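Local coordinates for processed glycerol phosphate lipoteichoic acid synthase 2 (Bacillus subtilis, PDB 2W8D), which belongs to the sulfatase-like branch of the alkaline phosphatase superfamily and carries a magnesium ion in its C-terminal domain, at residues F216-F225 with I262-V273. Numbering follows the deposited sequence.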
loop_
_atom_site.group_PDB
_atom_site.type_symbol
_atom_site.label_atom_id
_atom_site.label_comp_id
_atom_site.label_asym_id
_atom_site.label_seq_id
_atom_site.Cartn_x
_atom_site.Cartn_y
_atom_site.Cartn_z
ATOM N N PHE A 216 4.151 7.494 27.275
ATOM C CA PHE A 216 2.912 8.241 27.009
ATOM C C PHE A 216 1.655 7.781 27.779
ATOM O O PHE A 216 0.548 8.238 27.498
ATOM C CB PHE A 216 2.646 8.294 25.496
ATOM C CG PHE A 216 3.829 8.741 24.709
ATOM C CD1 PHE A 216 4.202 10.086 24.694
ATOM C CD2 PHE A 216 4.610 7.817 24.021
ATOM C CE1 PHE A 216 5.327 10.509 23.987
ATOM C CE2 PHE A 216 5.726 8.228 23.304
ATOM C CZ PHE A 216 6.090 9.576 23.293
ATOM N N GLY A 217 1.823 6.881 28.742
ATOM C CA GLY A 217 0.718 6.433 29.590
ATOM C C GLY A 217 -0.180 5.380 28.975
ATOM O O GLY A 217 -1.350 5.251 29.357
ATOM N N ASP A 218 0.360 4.609 28.029
ATOM C CA ASP A 218 -0.432 3.644 27.298
ATOM C C ASP A 218 0.536 2.711 26.586
ATOM O O ASP A 218 1.321 3.134 25.737
ATOM C CB ASP A 218 -1.346 4.379 26.319
ATOM C CG ASP A 218 -2.127 3.452 25.397
ATOM O OD1 ASP A 218 -1.625 2.367 25.007
ATOM O OD2 ASP A 218 -3.254 3.856 25.025
ATOM N N SER A 219 0.470 1.438 26.956
ATOM C CA SER A 219 1.479 0.480 26.605
ATOM C C SER A 219 1.355 0.036 25.168
ATOM O O SER A 219 2.344 -0.370 24.565
ATOM C CB SER A 219 1.422 -0.711 27.561
ATOM O OG SER A 219 0.321 -1.549 27.286
ATOM N N VAL A 220 0.156 0.106 24.593
ATOM C CA VAL A 220 0.030 -0.124 23.156
ATOM C C VAL A 220 0.861 0.898 22.343
ATOM O O VAL A 220 1.648 0.527 21.455
ATOM C CB VAL A 220 -1.459 -0.150 22.715
ATOM C CG1 VAL A 220 -1.604 -0.105 21.194
ATOM C CG2 VAL A 220 -2.129 -1.420 23.248
ATOM N N VAL A 221 0.680 2.170 22.674
ATOM C CA VAL A 221 1.387 3.282 22.046
ATOM C C VAL A 221 2.871 3.284 22.425
ATOM O O VAL A 221 3.701 3.525 21.578
ATOM C CB VAL A 221 0.776 4.645 22.458
ATOM C CG1 VAL A 221 1.725 5.820 22.093
ATOM C CG2 VAL A 221 -0.641 4.815 21.872
ATOM N N ASP A 222 3.182 3.047 23.691
ATOM C CA ASP A 222 4.571 2.902 24.149
ATOM C C ASP A 222 5.364 1.868 23.359
ATOM O O ASP A 222 6.517 2.121 23.037
ATOM C CB ASP A 222 4.663 2.556 25.646
ATOM C CG ASP A 222 4.240 3.716 26.549
ATOM O OD1 ASP A 222 3.999 4.837 26.046
ATOM O OD2 ASP A 222 4.144 3.506 27.781
ATOM N N ASN A 223 4.736 0.733 23.028
ATOM C CA ASN A 223 5.435 -0.402 22.401
ATOM C C ASN A 223 5.453 -0.299 20.885
ATOM O O ASN A 223 6.242 -0.969 20.199
ATOM C CB ASN A 223 4.798 -1.727 22.820
ATOM C CG ASN A 223 5.050 -2.054 24.280
ATOM O OD1 ASN A 223 5.925 -1.479 24.928
ATOM N ND2 ASN A 223 4.270 -2.969 24.808
ATOM N N TYR A 224 4.570 0.538 20.358
ATOM C CA TYR A 224 4.564 0.816 18.939
ATOM C C TYR A 224 5.982 1.174 18.457
ATOM O O TYR A 224 6.423 0.675 17.438
ATOM C CB TYR A 224 3.618 1.971 18.668
ATOM C CG TYR A 224 3.379 2.229 17.209
ATOM C CD1 TYR A 224 2.691 1.299 16.406
ATOM C CD2 TYR A 224 3.840 3.400 16.618
ATOM C CE1 TYR A 224 2.478 1.551 15.052
ATOM C CE2 TYR A 224 3.622 3.662 15.262
ATOM C CZ TYR A 224 2.936 2.753 14.487
ATOM O OH TYR A 224 2.716 3.065 13.164
ATOM N N PHE A 225 6.655 2.059 19.187
ATOM C CA PHE A 225 7.911 2.636 18.740
ATOM C C PHE A 225 9.020 1.615 18.684
ATOM O O PHE A 225 9.881 1.740 17.832
ATOM C CB PHE A 225 8.366 3.799 19.633
ATOM C CG PHE A 225 7.378 4.902 19.703
ATOM C CD1 PHE A 225 7.243 5.808 18.634
ATOM C CD2 PHE A 225 6.553 5.048 20.818
ATOM C CE1 PHE A 225 6.293 6.850 18.670
ATOM C CE2 PHE A 225 5.592 6.086 20.853
ATOM C CZ PHE A 225 5.475 6.981 19.777
ATOM N N ILE A 262 -2.473 2.699 15.161
ATOM C CA ILE A 262 -3.014 3.257 16.395
ATOM C C ILE A 262 -4.412 3.868 16.166
ATOM O O ILE A 262 -4.530 4.958 15.582
ATOM C CB ILE A 262 -2.079 4.354 16.965
ATOM C CG1 ILE A 262 -0.606 3.893 16.999
ATOM C CG2 ILE A 262 -2.572 4.786 18.358
ATOM C CD1 ILE A 262 -0.384 2.666 17.893
ATOM N N SER A 263 -5.453 3.204 16.668
ATOM C CA SER A 263 -6.821 3.726 16.553
ATOM C C SER A 263 -7.146 4.872 17.535
ATOM O O SER A 263 -6.298 5.301 18.338
ATOM C CB SER A 263 -7.820 2.595 16.700
ATOM O OG SER A 263 -7.907 2.175 18.038
ATOM N N GLU A 264 -8.387 5.357 17.459
ATOM C CA GLU A 264 -8.930 6.390 18.360
ATOM C C GLU A 264 -9.134 5.962 19.817
ATOM O O GLU A 264 -9.295 6.810 20.676
ATOM C CB GLU A 264 -10.193 7.001 17.750
ATOM C CG GLU A 264 -9.901 7.794 16.436
ATOM C CD GLU A 264 -10.983 8.841 16.121
ATOM O OE1 GLU A 264 -11.759 8.624 15.145
ATOM O OE2 GLU A 264 -11.059 9.884 16.848
ATOM N N ASN A 265 -9.055 4.658 20.108
ATOM C CA ASN A 265 -9.041 4.157 21.497
ATOM C C ASN A 265 -7.821 4.642 22.308
ATOM O O ASN A 265 -7.826 4.588 23.561
ATOM C CB ASN A 265 -9.081 2.612 21.556
ATOM C CG ASN A 265 -10.330 2.000 20.899
ATOM O OD1 ASN A 265 -10.251 0.921 20.317
ATOM N ND2 ASN A 265 -11.468 2.664 21.008
ATOM N N HIS A 266 -6.802 5.116 21.599
ATOM C CA HIS A 266 -5.547 5.584 22.206
ATOM C C HIS A 266 -5.324 7.081 22.014
ATOM O O HIS A 266 -4.191 7.553 22.038
ATOM C CB HIS A 266 -4.365 4.808 21.595
ATOM C CG HIS A 266 -4.605 3.337 21.558
ATOM N ND1 HIS A 266 -4.535 2.546 22.688
ATOM C CD2 HIS A 266 -5.035 2.533 20.562
ATOM C CE1 HIS A 266 -4.844 1.301 22.365
ATOM N NE2 HIS A 266 -5.161 1.272 21.085
ATOM N N ASN A 267 -6.399 7.827 21.819
ATOM C CA ASN A 267 -6.311 9.269 21.625
ATOM C C ASN A 267 -5.638 9.987 22.776
ATOM O O ASN A 267 -4.931 10.955 22.550
ATOM C CB ASN A 267 -7.709 9.878 21.418
ATOM C CG ASN A 267 -8.156 9.874 19.952
ATOM O OD1 ASN A 267 -7.411 9.507 19.054
ATOM N ND2 ASN A 267 -9.389 10.283 19.719
ATOM N N LYS A 268 -5.874 9.549 24.007
ATOM C CA LYS A 268 -5.264 10.217 25.149
ATOM C C LYS A 268 -3.744 10.179 25.031
ATOM O O LYS A 268 -3.108 11.185 25.212
ATOM C CB LYS A 268 -5.703 9.614 26.479
ATOM C CG LYS A 268 -5.252 10.456 27.678
ATOM C CD LYS A 268 -5.348 9.707 29.002
ATOM C CE LYS A 268 -6.079 10.592 29.982
ATOM N NZ LYS A 268 -5.616 10.448 31.403
ATOM N N ALA A 269 -3.172 9.029 24.672
ATOM C CA ALA A 269 -1.716 8.922 24.579
ATOM C C ALA A 269 -1.177 9.578 23.296
ATOM O O ALA A 269 -0.092 10.187 23.305
ATOM C CB ALA A 269 -1.262 7.457 24.685
HETATM N N MSE A 270 -1.934 9.469 22.208
HETATM C CA MSE A 270 -1.516 10.038 20.934
HETATM C C MSE A 270 -1.422 11.550 20.968
HETATM O O MSE A 270 -0.624 12.112 20.248
HETATM C CB MSE A 270 -2.429 9.606 19.783
HETATM C CG MSE A 270 -2.146 8.242 19.322
HETATM SE SE MSE A 270 -0.302 8.082 18.578
HETATM C CE MSE A 270 -0.512 9.214 17.012
ATOM N N ALA A 271 -2.244 12.208 21.780
ATOM C CA ALA A 271 -2.104 13.651 21.986
ATOM C C ALA A 271 -0.770 14.013 22.646
ATOM O O ALA A 271 -0.181 15.044 22.324
ATOM C CB ALA A 271 -3.273 14.213 22.815
ATOM N N LYS A 272 -0.314 13.195 23.597
ATOM C CA LYS A 272 1.037 13.366 24.143
ATOM C C LYS A 272 2.109 13.095 23.097
ATOM O O LYS A 272 3.084 13.839 23.014
ATOM C CB LYS A 272 1.272 12.502 25.376
ATOM C CG LYS A 272 0.394 12.866 26.566
ATOM C CD LYS A 272 0.819 11.989 27.729
ATOM C CE LYS A 272 -0.360 11.511 28.544
ATOM N NZ LYS A 272 -0.835 12.572 29.430
ATOM N N VAL A 273 1.919 12.060 22.285
ATOM C CA VAL A 273 2.902 11.731 21.239
ATOM C C VAL A 273 3.108 12.984 20.373
ATOM O O VAL A 273 4.258 13.398 20.109
ATOM C CB VAL A 273 2.460 10.494 20.371
ATOM C CG1 VAL A 273 3.187 10.434 19.039
ATOM C CG2 VAL A 273 2.644 9.185 21.133
HETATM O O HOH W 1 -4.391 6.208 25.581
#
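Asp218 and His266, each the N-cap residue of a helix, meet across this contact and show how one carboxylate can serve two helix starts. His266 ND1 donates to Asp218 OD2 over 3.0 Å in a nearly straight bond; OD2 lies close to the imidazole plane and accepts on its syn lone pair, although carboxylate and ring are turned 61° apart. The same OD2 also accepts a hydrogen bond from a water 2.7 Å away, which in turn accepts from Ala269 N in the first turn of helix 267-273. OD1 meanwhile caps its own helix, accepting from Val221 N at 3.3 Å from above the carboxylate plane. With CG anti to the backbone N (chi1 174°), the carboxylate of Asp218 is turned so that OD2 faces His266 while OD1 stays within reach of Val221 N.

Apolar contacts flank this polar network. Val220 CG1 lies over one face of the His266 ring, a CH-pi contact, while Val221 CG2 packs on Ala269 CB. The methyl Val273 CG2 is shared by three side chains: it sits 3.7 Å from the Phe216 ring centroid, almost on the ring normal, touches Val221 CG1 at 3.6 Å and meets Phe225 CZ at that ring's edge. Ile262 CD1 lies over a face of the Tyr224 ring, 3.7 Å from Tyr224 CD1.

The two short helical segments run at 44° with axes 9.6 Å apart, joining the start of the long helix 219-244 to helix 267-273, beyond strand 251-257 of the central sheet. Tyr224 OH is hydrogen-bonded to Ser41 O and Gln43 N, just past strand 33-39.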